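PDB 6IMP: RTX toxin RtxA from Vibrio vulnificus MO6-24/O, which carries, in the part studied here, the alpha/beta hydrolase effector domain of a MARTX toxin, probably a hydrolase acting inside host cells. Local coordinates for residues Gly65-Val70 and His122-Gly127; Lys148-Asp153 and Gly235-Glu240; Gln152-Met157 and Gly181-Asp186. All coordinates share one frame; numbering follows the deposited sequence.

Contact 1 (Gly65-Val70 and His122-Gly127); sequences GESQKV and HYQKQG
The side-chain amide of Gln124 reaches toward the chain at Glu66 and Ser67, its NE2 lying 4.0 Å from Ser67 OG and 4.1 Å from Glu66 O. Neither separation is that of a direct bond; NE2 instead donates to the backbone O of Gln85, the residue just after strand 78-84. Gln85 in turn gives its own side-chain NE2 to Glu66 O and to Gln68 OE1 and is joined to Glu66 by backbone hydrogen bonding, so it mediates much of the contact. The hydroxyl of the buried Ser67 is hydrogen-bonded to His84 ND1 on strand 78-84.

In Gln124, CG stands anti to the carbonyl carbon (chi1 -70°) and the chain is extended beyond it (chi2 179°). This carries the amide toward Glu66, where Glu66 CA is 9.3 Å from Gln124 CA, and leaves NE2 at the O of Gln85. The contact brings the last helical turn of 112-124 up to the start of strand 67-73. That strand is an outermost one of the mixed sheet, paired antiparallel with 78-84, and the strand order is that of the alpha/beta hydrolase fold; helix 112-124 is the helix of the beta-alpha-beta crossover between the parallel neighbours 101-105 and 129-133.

Both segments also hold the end of a helix. Gly65, at positive phi, closes the preceding helix in a Schellman motif, and Ser67 bonds back to Ala61 through its backbone. Gly127, also at positive phi, is the C-prime residue of the Schellman motif that ends helix 112-124, with Gly127 N bonded weakly to Gln124 O across a type I turn from Gln124 to Gly127. Gln126 NE2 adds a weak bond to His122 O, 3.3 Å long, while the side chains of His122 and Tyr123 touch helix 291-302.

Contact 2 (Lys148-Asp153 and Gly235-Glu240); sequences KGLYQD and GQFSVE
Phe237 gives up most surface here, its ring lodged against two neighbouring side chains of helix 147-164. On Leu150 it is the methyl CD1 that makes the touch, 4.2 Å from Phe237 CE1 and equally near CZ. Tyr151 approaches with the far end of its ring: CE1 is 4.3 Å from Phe237 CD1, and the two ring planes are inclined at 66° with centroids 6.0 Å apart, an oblique pairing. Tyr151 CG stands anti to the carbonyl carbon (chi1 -64°), which sends the phenol along to the Phe237 backbone, where Tyr151 OH lies 3.5 Å from Phe237 CA. That hydroxyl is hydrogen-bonded to Glu147 OE2 and to Asn242 ND2, and the same Glu147 oxygen accepts from Phe237 N, so one carboxylate ties the phenol to the loop.

The Phe237 side chain also touches Tyr41 and Pro182, within a buried, largely apolar cluster. Just beyond, Ser238 serves as N-cap of helix 239-243, its OG accepting from Lys241 N. The loop belongs to the helical excursion between strands 200-204 and 252-256, the place where alpha/beta hydrolases commonly carry their cap insertion.

Contact 3 (Gln152-Met157 and Gly181-Asp186); sequences QDARTM and GPIAAD
Arg155 and Asp186 meet at the more exposed side of the packing between two helices. On the arginine, CB and CG stay close to their own helix, running beside the carbonyls of Gln152 and Tyr151 in the preceding turn. With CG anti to the carbonyl carbon and the chain bent at chi2 (-137°), CD then leads away from the helix and NE turns the guanidinium toward helix 180-192. Of the terminal nitrogens, NH2 makes the contact: Arg155 NH2 donates to Asp186 OD1 over 3.4 Å, a weak hydrogen bond within a salt bridge. The oxygen lies at the guanidinium edge and in its plane, although the carboxylate itself is turned 61° from that plane, and of the two carboxylate oxygens OD1 is the one that NH2 meets. Asp186 meets it with CG roughly anti to its backbone N (chi1 -157°); its second oxygen, OD2, has a long, weak ion pair with Arg189.

Deeper in the interface the chemistry becomes apolar. Ala154 directs its CB at Ile183 and touches the branch methyl CG2 at 3.9 Å. The small alanine allows the helices to come near, with Ala154 CA 7.3 Å from Ile183 CA. The charged pair thus flanks a hydrophobic point of approach.

Helix 180-192 leaves the turn bearing Gly176, Ser178 and Gly180, which fits the nucleophile elbow of alpha/beta hydrolases, and Ile183 touches residues of that turn. Beneath both helices lies strand 101-105, whose Leu105 receives Ala154, Met157, Ile183 and Ala184; helix 239-243 packs against Pro182 and Ala185, and Leu150 and Tyr151 of helix 147-164 extend the packing on Ile183.

How the contacts relate
Contacts 2 and 3 form one continuous buried region. Both use helix 147-164, share Gln152 and Asp153, and have centres about 7 Å apart; Pro182 touches Phe237 and Val239, while Tyr151 packs against Ile183 and Asp186. Helix 147-164, helix 180-192 and the 235-240 segment thus each pack on the other two. Contact 1, only partly buried, stands apart near the surface at the sheet's edge, its centre about 27 Å from that of contact 2 and 21 Å from that of contact 3. The chemistry follows location: aromatic and aliphatic packing in contact 2, a methyl contact bordered by a salt bridge with a weak hydrogen bond in contact 3, and sparse polar bridging through Gln85 in contact 1.

Contact 1 (Gly65-Val70 and His122-Gly127)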
loop_
_atom_site.group_PDB
_atom_site.type_symbol
_atom_site.label_atom_id
_atom_site.label_comp_id
_atom_site.label_asym_id
_atom_site.label_seq_id
_atom_site.Cartn_x
_atom_site.Cartn_y
_atom_site.Cartn_z
ATOM N N GLY A 65 -3.274 25.116 1.465
ATOM C CA GLY A 65 -1.942 24.683 1.908
ATOM C C GLY A 65 -2.004 23.542 2.913
ATOM O O GLY A 65 -1.114 23.395 3.761
ATOM N N GLU A 66 -3.079 22.753 2.829
ATOM C CA GLU A 66 -3.229 21.521 3.613
ATOM C C GLU A 66 -2.411 20.381 2.981
ATOM O O GLU A 66 -1.800 19.576 3.686
ATOM C CB GLU A 66 -4.714 21.117 3.709
ATOM C CG GLU A 66 -5.549 21.964 4.665
ATOM C CD GLU A 66 -7.026 21.567 4.676
ATOM O OE1 GLU A 66 -7.717 21.774 3.649
ATOM O OE2 GLU A 66 -7.504 21.061 5.718
ATOM N N SER A 67 -2.402 20.320 1.652
ATOM C CA SER A 67 -1.677 19.277 0.930
ATOM C C SER A 67 -1.017 19.847 -0.329
ATOM O O SER A 67 -1.503 20.815 -0.898
ATOM C CB SER A 67 -2.635 18.143 0.560
ATOM O OG SER A 67 -3.412 17.743 1.677
ATOM N N GLN A 68 0.110 19.263 -0.733
ATOM C CA GLN A 68 0.745 19.599 -2.013
ATOM C C GLN A 68 0.886 18.370 -2.910
ATOM O O GLN A 68 1.251 17.293 -2.441
ATOM C CB GLN A 68 2.121 20.250 -1.796
ATOM C CG GLN A 68 3.132 19.405 -1.028
ATOM C CD GLN A 68 3.375 19.907 0.385
ATOM O OE1 GLN A 68 2.450 20.333 1.077
ATOM N NE2 GLN A 68 4.625 19.840 0.825
ATOM N N LYS A 69 0.589 18.548 -4.203
ATOM C CA LYS A 69 0.950 17.572 -5.247
ATOM C C LYS A 69 2.431 17.237 -5.182
ATOM O O LYS A 69 3.250 18.101 -4.862
ATOM C CB LYS A 69 0.638 18.120 -6.638
ATOM C CG LYS A 69 -0.841 18.273 -6.931
ATOM C CD LYS A 69 -1.120 18.280 -8.431
ATOM C CE LYS A 69 -2.458 17.626 -8.746
ATOM N NZ LYS A 69 -2.819 17.727 -10.184
ATOM N N VAL A 70 2.769 15.990 -5.506
ATOM C CA VAL A 70 4.163 15.521 -5.472
ATOM C C VAL A 70 4.432 14.510 -6.604
ATOM O O VAL A 70 3.686 13.543 -6.783
ATOM C CB VAL A 70 4.520 14.929 -4.078
ATOM C CG1 VAL A 70 5.719 14.001 -4.148
ATOM C CG2 VAL A 70 4.793 16.051 -3.076
ATOM N N HIS A 122 -8.316 11.000 8.896
ATOM C CA HIS A 122 -8.225 10.417 10.239
ATOM C C HIS A 122 -6.829 10.591 10.855
ATOM O O HIS A 122 -6.707 10.750 12.066
ATOM C CB HIS A 122 -8.612 8.931 10.218
ATOM C CG HIS A 122 -10.041 8.668 9.833
ATOM N ND1 HIS A 122 -11.070 8.650 10.749
ATOM C CD2 HIS A 122 -10.595 8.338 8.643
ATOM C CE1 HIS A 122 -12.202 8.347 10.132
ATOM N NE2 HIS A 122 -11.941 8.153 8.854
ATOM N N TYR A 123 -5.786 10.568 10.020
ATOM C CA TYR A 123 -4.407 10.812 10.494
ATOM C C TYR A 123 -4.134 12.315 10.655
ATOM O O TYR A 123 -3.544 12.742 11.651
ATOM C CB TYR A 123 -3.360 10.224 9.536
ATOM C CG TYR A 123 -3.165 8.704 9.569
ATOM C CD1 TYR A 123 -2.532 8.075 10.638
ATOM C CD2 TYR A 123 -3.514 7.916 8.464
ATOM C CE1 TYR A 123 -2.315 6.702 10.635
ATOM C CE2 TYR A 123 -3.300 6.548 8.445
ATOM C CZ TYR A 123 -2.701 5.939 9.525
ATOM O OH TYR A 123 -2.487 4.573 9.499
ATOM N N GLN A 124 -4.526 13.102 9.652
ATOM C CA GLN A 124 -4.259 14.547 9.641
ATOM C C GLN A 124 -4.838 15.254 10.888
ATOM O O GLN A 124 -4.137 16.028 11.548
ATOM C CB GLN A 124 -4.793 15.182 8.345
ATOM C CG GLN A 124 -4.003 14.793 7.087
ATOM C CD GLN A 124 -4.562 15.410 5.800
ATOM O OE1 GLN A 124 -5.405 14.814 5.125
ATOM N NE2 GLN A 124 -4.074 16.600 5.446
ATOM N N LYS A 125 -6.095 14.936 11.217
ATOM C CA LYS A 125 -6.774 15.375 12.470
ATOM C C LYS A 125 -5.989 15.269 13.765
ATOM O O LYS A 125 -6.273 15.969 14.735
ATOM C CB LYS A 125 -7.984 14.492 12.742
ATOM C CG LYS A 125 -9.264 14.980 12.100
ATOM C CD LYS A 125 -10.335 13.898 12.097
ATOM C CE LYS A 125 -11.165 13.901 13.370
ATOM N NZ LYS A 125 -12.197 12.830 13.325
ATOM N N GLN A 126 -5.063 14.328 13.804
ATOM C CA GLN A 126 -4.195 14.154 14.957
ATOM C C GLN A 126 -2.809 14.710 14.642
ATOM O O GLN A 126 -1.803 14.261 15.205
ATOM C CB GLN A 126 -4.113 12.670 15.331
ATOM C CG GLN A 126 -5.432 11.907 15.184
ATOM C CD GLN A 126 -5.326 10.465 15.635
ATOM O OE1 GLN A 126 -4.442 10.107 16.415
ATOM N NE2 GLN A 126 -6.216 9.623 15.127
ATOM N N GLY A 127 -2.765 15.692 13.741
ATOM C CA GLY A 127 -1.508 16.286 13.289
ATOM C C GLY A 127 -0.430 15.277 12.905
ATOM O O GLY A 127 0.693 15.329 13.425
#

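Contact 2 (Lys148-Asp153 and Gly235-Glu240)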
loop_
_atom_site.group_PDB
_atom_site.type_symbol
_atom_site.label_atom_id
_atom_site.label_comp_id
_atom_site.label_asym_id
_atom_site.label_seq_id
_atom_site.Cartn_x
_atom_site.Cartn_y
_atom_site.Cartn_z
ATOM N N LYS A 148 7.572 -6.852 -8.759
ATOM C CA LYS A 148 8.885 -6.330 -8.396
ATOM C C LYS A 148 8.964 -4.821 -8.647
ATOM O O LYS A 148 9.599 -4.081 -7.884
ATOM C CB LYS A 148 9.993 -7.087 -9.136
ATOM C CG LYS A 148 10.814 -8.015 -8.241
ATOM C CD LYS A 148 10.104 -9.329 -7.920
ATOM C CE LYS A 148 10.638 -9.952 -6.632
ATOM N NZ LYS A 148 10.317 -11.403 -6.516
ATOM N N GLY A 149 8.294 -4.364 -9.698
ATOM C CA GLY A 149 8.097 -2.938 -9.898
ATOM C C GLY A 149 7.463 -2.225 -8.704
ATOM O O GLY A 149 7.947 -1.182 -8.272
ATOM N N LEU A 150 6.386 -2.790 -8.161
ATOM C CA LEU A 150 5.662 -2.144 -7.068
ATOM C C LEU A 150 6.508 -2.051 -5.810
ATOM O O LEU A 150 6.451 -1.051 -5.091
ATOM C CB LEU A 150 4.360 -2.880 -6.778
ATOM C CG LEU A 150 3.361 -2.982 -7.939
ATOM C CD1 LEU A 150 2.004 -3.449 -7.437
ATOM C CD2 LEU A 150 3.206 -1.665 -8.669
ATOM N N TYR A 151 7.305 -3.083 -5.551
ATOM C CA TYR A 151 8.211 -3.070 -4.395
ATOM C C TYR A 151 9.245 -1.973 -4.533
ATOM O O TYR A 151 9.616 -1.334 -3.560
ATOM C CB TYR A 151 8.942 -4.402 -4.234
ATOM C CG TYR A 151 8.071 -5.619 -3.931
ATOM C CD1 TYR A 151 6.916 -5.524 -3.158
ATOM C CD2 TYR A 151 8.444 -6.876 -4.390
ATOM C CE1 TYR A 151 6.151 -6.651 -2.882
ATOM C CE2 TYR A 151 7.690 -7.995 -4.117
ATOM C CZ TYR A 151 6.546 -7.882 -3.369
ATOM O OH TYR A 151 5.807 -9.010 -3.094
ATOM N N GLN A 152 9.721 -1.776 -5.749
ATOM C CA GLN A 152 10.686 -0.717 -6.030
ATOM C C GLN A 152 10.088 0.669 -5.812
ATOM O O GLN A 152 10.655 1.495 -5.082
ATOM C CB GLN A 152 11.226 -0.859 -7.452
ATOM C CG GLN A 152 12.368 -1.859 -7.542
ATOM C CD GLN A 152 13.664 -1.310 -6.969
ATOM O OE1 GLN A 152 13.888 -0.082 -6.929
ATOM N NE2 GLN A 152 14.531 -2.211 -6.524
ATOM N N ASP A 153 8.911 0.890 -6.397
ATOM C CA ASP A 153 8.187 2.152 -6.240
ATOM C C ASP A 153 7.953 2.474 -4.760
ATOM O O ASP A 153 7.978 3.631 -4.356
ATOM C CB ASP A 153 6.859 2.093 -6.990
ATOM C CG ASP A 153 7.038 1.926 -8.495
ATOM O OD1 ASP A 153 8.160 2.147 -8.999
ATOM O OD2 ASP A 153 6.049 1.570 -9.176
ATOM N N GLY A 235 3.753 -17.482 -4.232
ATOM C CA GLY A 235 4.970 -16.717 -3.903
ATOM C C GLY A 235 4.950 -15.246 -4.308
ATOM O O GLY A 235 5.922 -14.519 -4.076
ATOM N N GLN A 236 3.855 -14.808 -4.926
ATOM C CA GLN A 236 3.677 -13.407 -5.277
ATOM C C GLN A 236 2.872 -12.662 -4.207
ATOM O O GLN A 236 1.763 -13.081 -3.819
ATOM C CB GLN A 236 3.001 -13.276 -6.641
ATOM C CG GLN A 236 3.757 -13.984 -7.754
ATOM C CD GLN A 236 3.643 -13.292 -9.105
ATOM O OE1 GLN A 236 3.359 -13.938 -10.110
ATOM N NE2 GLN A 236 3.912 -11.984 -9.141
ATOM N N PHE A 237 3.443 -11.554 -3.733
ATOM C CA PHE A 237 2.821 -10.724 -2.702
ATOM C C PHE A 237 2.448 -11.536 -1.454
ATOM O O PHE A 237 1.384 -11.323 -0.866
ATOM C CB PHE A 237 1.559 -10.028 -3.238
ATOM C CG PHE A 237 1.778 -9.189 -4.466
ATOM C CD1 PHE A 237 2.322 -7.914 -4.368
ATOM C CD2 PHE A 237 1.350 -9.635 -5.707
ATOM C CE1 PHE A 237 2.487 -7.125 -5.494
ATOM C CE2 PHE A 237 1.506 -8.850 -6.838
ATOM C CZ PHE A 237 2.064 -7.587 -6.731
ATOM N N SER A 238 3.319 -12.464 -1.055
ATOM C CA SER A 238 3.153 -13.163 0.221
ATOM C C SER A 238 3.700 -12.292 1.355
ATOM O O SER A 238 4.873 -11.906 1.334
ATOM C CB SER A 238 3.863 -14.517 0.201
ATOM O OG SER A 238 3.993 -15.047 1.514
ATOM N N VAL A 239 2.839 -11.971 2.326
ATOM C CA VAL A 239 3.239 -11.163 3.498
ATOM C C VAL A 239 4.351 -11.866 4.278
ATOM O O VAL A 239 5.360 -11.256 4.632
ATOM C CB VAL A 239 2.048 -10.921 4.460
ATOM C CG1 VAL A 239 2.512 -10.255 5.750
ATOM C CG2 VAL A 239 0.979 -10.076 3.793
ATOM N N GLU A 240 4.103 -13.143 4.571
ATOM C CA GLU A 240 5.069 -14.055 5.204
ATOM C C GLU A 240 6.445 -13.996 4.528
ATOM O O GLU A 240 7.456 -13.662 5.172
ATOM C CB GLU A 240 4.519 -15.491 5.142
ATOM C CG GLU A 240 4.766 -16.340 6.383
ATOM C CD GLU A 240 3.965 -17.636 6.371
ATOM O OE1 GLU A 240 2.833 -17.640 5.828
ATOM O OE2 GLU A 240 4.463 -18.651 6.907
#

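Contact 3 (Gln152-Met157 and Gly181-Asp186)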
loop_
_atom_site.group_PDB
_atom_site.type_symbol
_atom_site.label_atom_id
_atom_site.label_comp_id
_atom_site.label_asym_id
_atom_site.label_seq_id
_atom_site.Cartn_x
_atom_site.Cartn_y
_atom_site.Cartn_z
ATOM N N GLN A 152 9.721 -1.776 -5.749
ATOM C CA GLN A 152 10.686 -0.717 -6.030
ATOM C C GLN A 152 10.088 0.669 -5.812
ATOM O O GLN A 152 10.655 1.495 -5.082
ATOM C CB GLN A 152 11.226 -0.859 -7.452
ATOM C CG GLN A 152 12.368 -1.859 -7.542
ATOM C CD GLN A 152 13.664 -1.310 -6.969
ATOM O OE1 GLN A 152 13.888 -0.082 -6.929
ATOM N NE2 GLN A 152 14.531 -2.211 -6.524
ATOM N N ASP A 153 8.911 0.890 -6.397
ATOM C CA ASP A 153 8.187 2.152 -6.240
ATOM C C ASP A 153 7.953 2.474 -4.760
ATOM O O ASP A 153 7.978 3.631 -4.356
ATOM C CB ASP A 153 6.859 2.093 -6.990
ATOM C CG ASP A 153 7.038 1.926 -8.495
ATOM O OD1 ASP A 153 8.160 2.147 -8.999
ATOM O OD2 ASP A 153 6.049 1.570 -9.176
ATOM N N ALA A 154 7.775 1.438 -3.948
ATOM C CA ALA A 154 7.685 1.612 -2.509
ATOM C C ALA A 154 8.934 2.286 -1.933
ATOM O O ALA A 154 8.852 3.078 -0.996
ATOM C CB ALA A 154 7.452 0.272 -1.843
ATOM N N ARG A 155 10.085 1.979 -2.513
ATOM C CA ARG A 155 11.360 2.444 -1.979
ATOM C C ARG A 155 11.631 3.870 -2.421
ATOM O O ARG A 155 12.223 4.664 -1.680
ATOM C CB ARG A 155 12.495 1.540 -2.439
ATOM C CG ARG A 155 12.146 0.059 -2.437
ATOM C CD ARG A 155 13.277 -0.757 -1.860
ATOM N NE ARG A 155 12.949 -2.172 -1.723
ATOM C CZ ARG A 155 13.532 -3.162 -2.397
ATOM N NH1 ARG A 155 14.458 -2.904 -3.319
ATOM N NH2 ARG A 155 13.184 -4.429 -2.158
ATOM N N THR A 156 11.229 4.181 -3.648
ATOM C CA THR A 156 11.233 5.553 -4.116
ATOM C C THR A 156 10.495 6.390 -3.103
ATOM O O THR A 156 11.036 7.354 -2.561
ATOM C CB THR A 156 10.528 5.682 -5.469
ATOM O OG1 THR A 156 11.215 4.882 -6.429
ATOM C CG2 THR A 156 10.502 7.141 -5.938
ATOM N N MET A 157 9.268 5.970 -2.815
ATOM C CA MET A 157 8.394 6.701 -1.927
ATOM C C MET A 157 9.036 6.833 -0.570
ATOM O O MET A 157 9.018 7.902 0.016
ATOM C CB MET A 157 7.065 5.987 -1.788
ATOM C CG MET A 157 6.166 6.136 -2.988
ATOM S SD MET A 157 4.770 5.038 -2.755
ATOM C CE MET A 157 4.458 4.498 -4.428
ATOM N N GLY A 181 -0.527 -4.210 1.689
ATOM C CA GLY A 181 -0.078 -5.096 2.781
ATOM C C GLY A 181 1.281 -5.761 2.576
ATOM O O GLY A 181 2.243 -5.400 3.238
ATOM N N PRO A 182 1.361 -6.743 1.660
ATOM C CA PRO A 182 2.620 -7.426 1.338
ATOM C C PRO A 182 3.702 -6.493 0.778
ATOM O O PRO A 182 4.890 -6.710 1.018
ATOM C CB PRO A 182 2.204 -8.442 0.269
ATOM C CG PRO A 182 0.951 -7.884 -0.319
ATOM C CD PRO A 182 0.253 -7.217 0.813
ATOM N N ILE A 183 3.301 -5.467 0.032
ATOM C CA ILE A 183 4.275 -4.500 -0.471
ATOM C C ILE A 183 4.936 -3.780 0.697
ATOM O O ILE A 183 6.162 -3.657 0.761
ATOM C CB ILE A 183 3.640 -3.457 -1.399
ATOM C CG1 ILE A 183 3.093 -4.136 -2.655
ATOM C CG2 ILE A 183 4.680 -2.418 -1.789
ATOM C CD1 ILE A 183 2.112 -3.283 -3.434
ATOM N N ALA A 184 4.097 -3.280 1.595
ATOM C CA ALA A 184 4.553 -2.608 2.798
ATOM C C ALA A 184 5.506 -3.507 3.590
ATOM O O ALA A 184 6.492 -3.040 4.159
ATOM C CB ALA A 184 3.360 -2.208 3.645
ATOM N N ALA A 185 5.216 -4.801 3.611
ATOM C CA ALA A 185 6.088 -5.753 4.285
ATOM C C ALA A 185 7.479 -5.747 3.671
ATOM O O ALA A 185 8.454 -5.659 4.398
ATOM C CB ALA A 185 5.496 -7.159 4.271
ATOM N N ASP A 186 7.575 -5.790 2.342
ATOM C CA ASP A 186 8.892 -5.754 1.681
ATOM C C ASP A 186 9.646 -4.442 1.968
ATOM O O ASP A 186 10.852 -4.464 2.238
ATOM C CB ASP A 186 8.789 -5.995 0.168
ATOM C CG ASP A 186 10.109 -6.506 -0.444
ATOM O OD1 ASP A 186 11.205 -6.132 0.037
ATOM O OD2 ASP A 186 10.047 -7.297 -1.407
#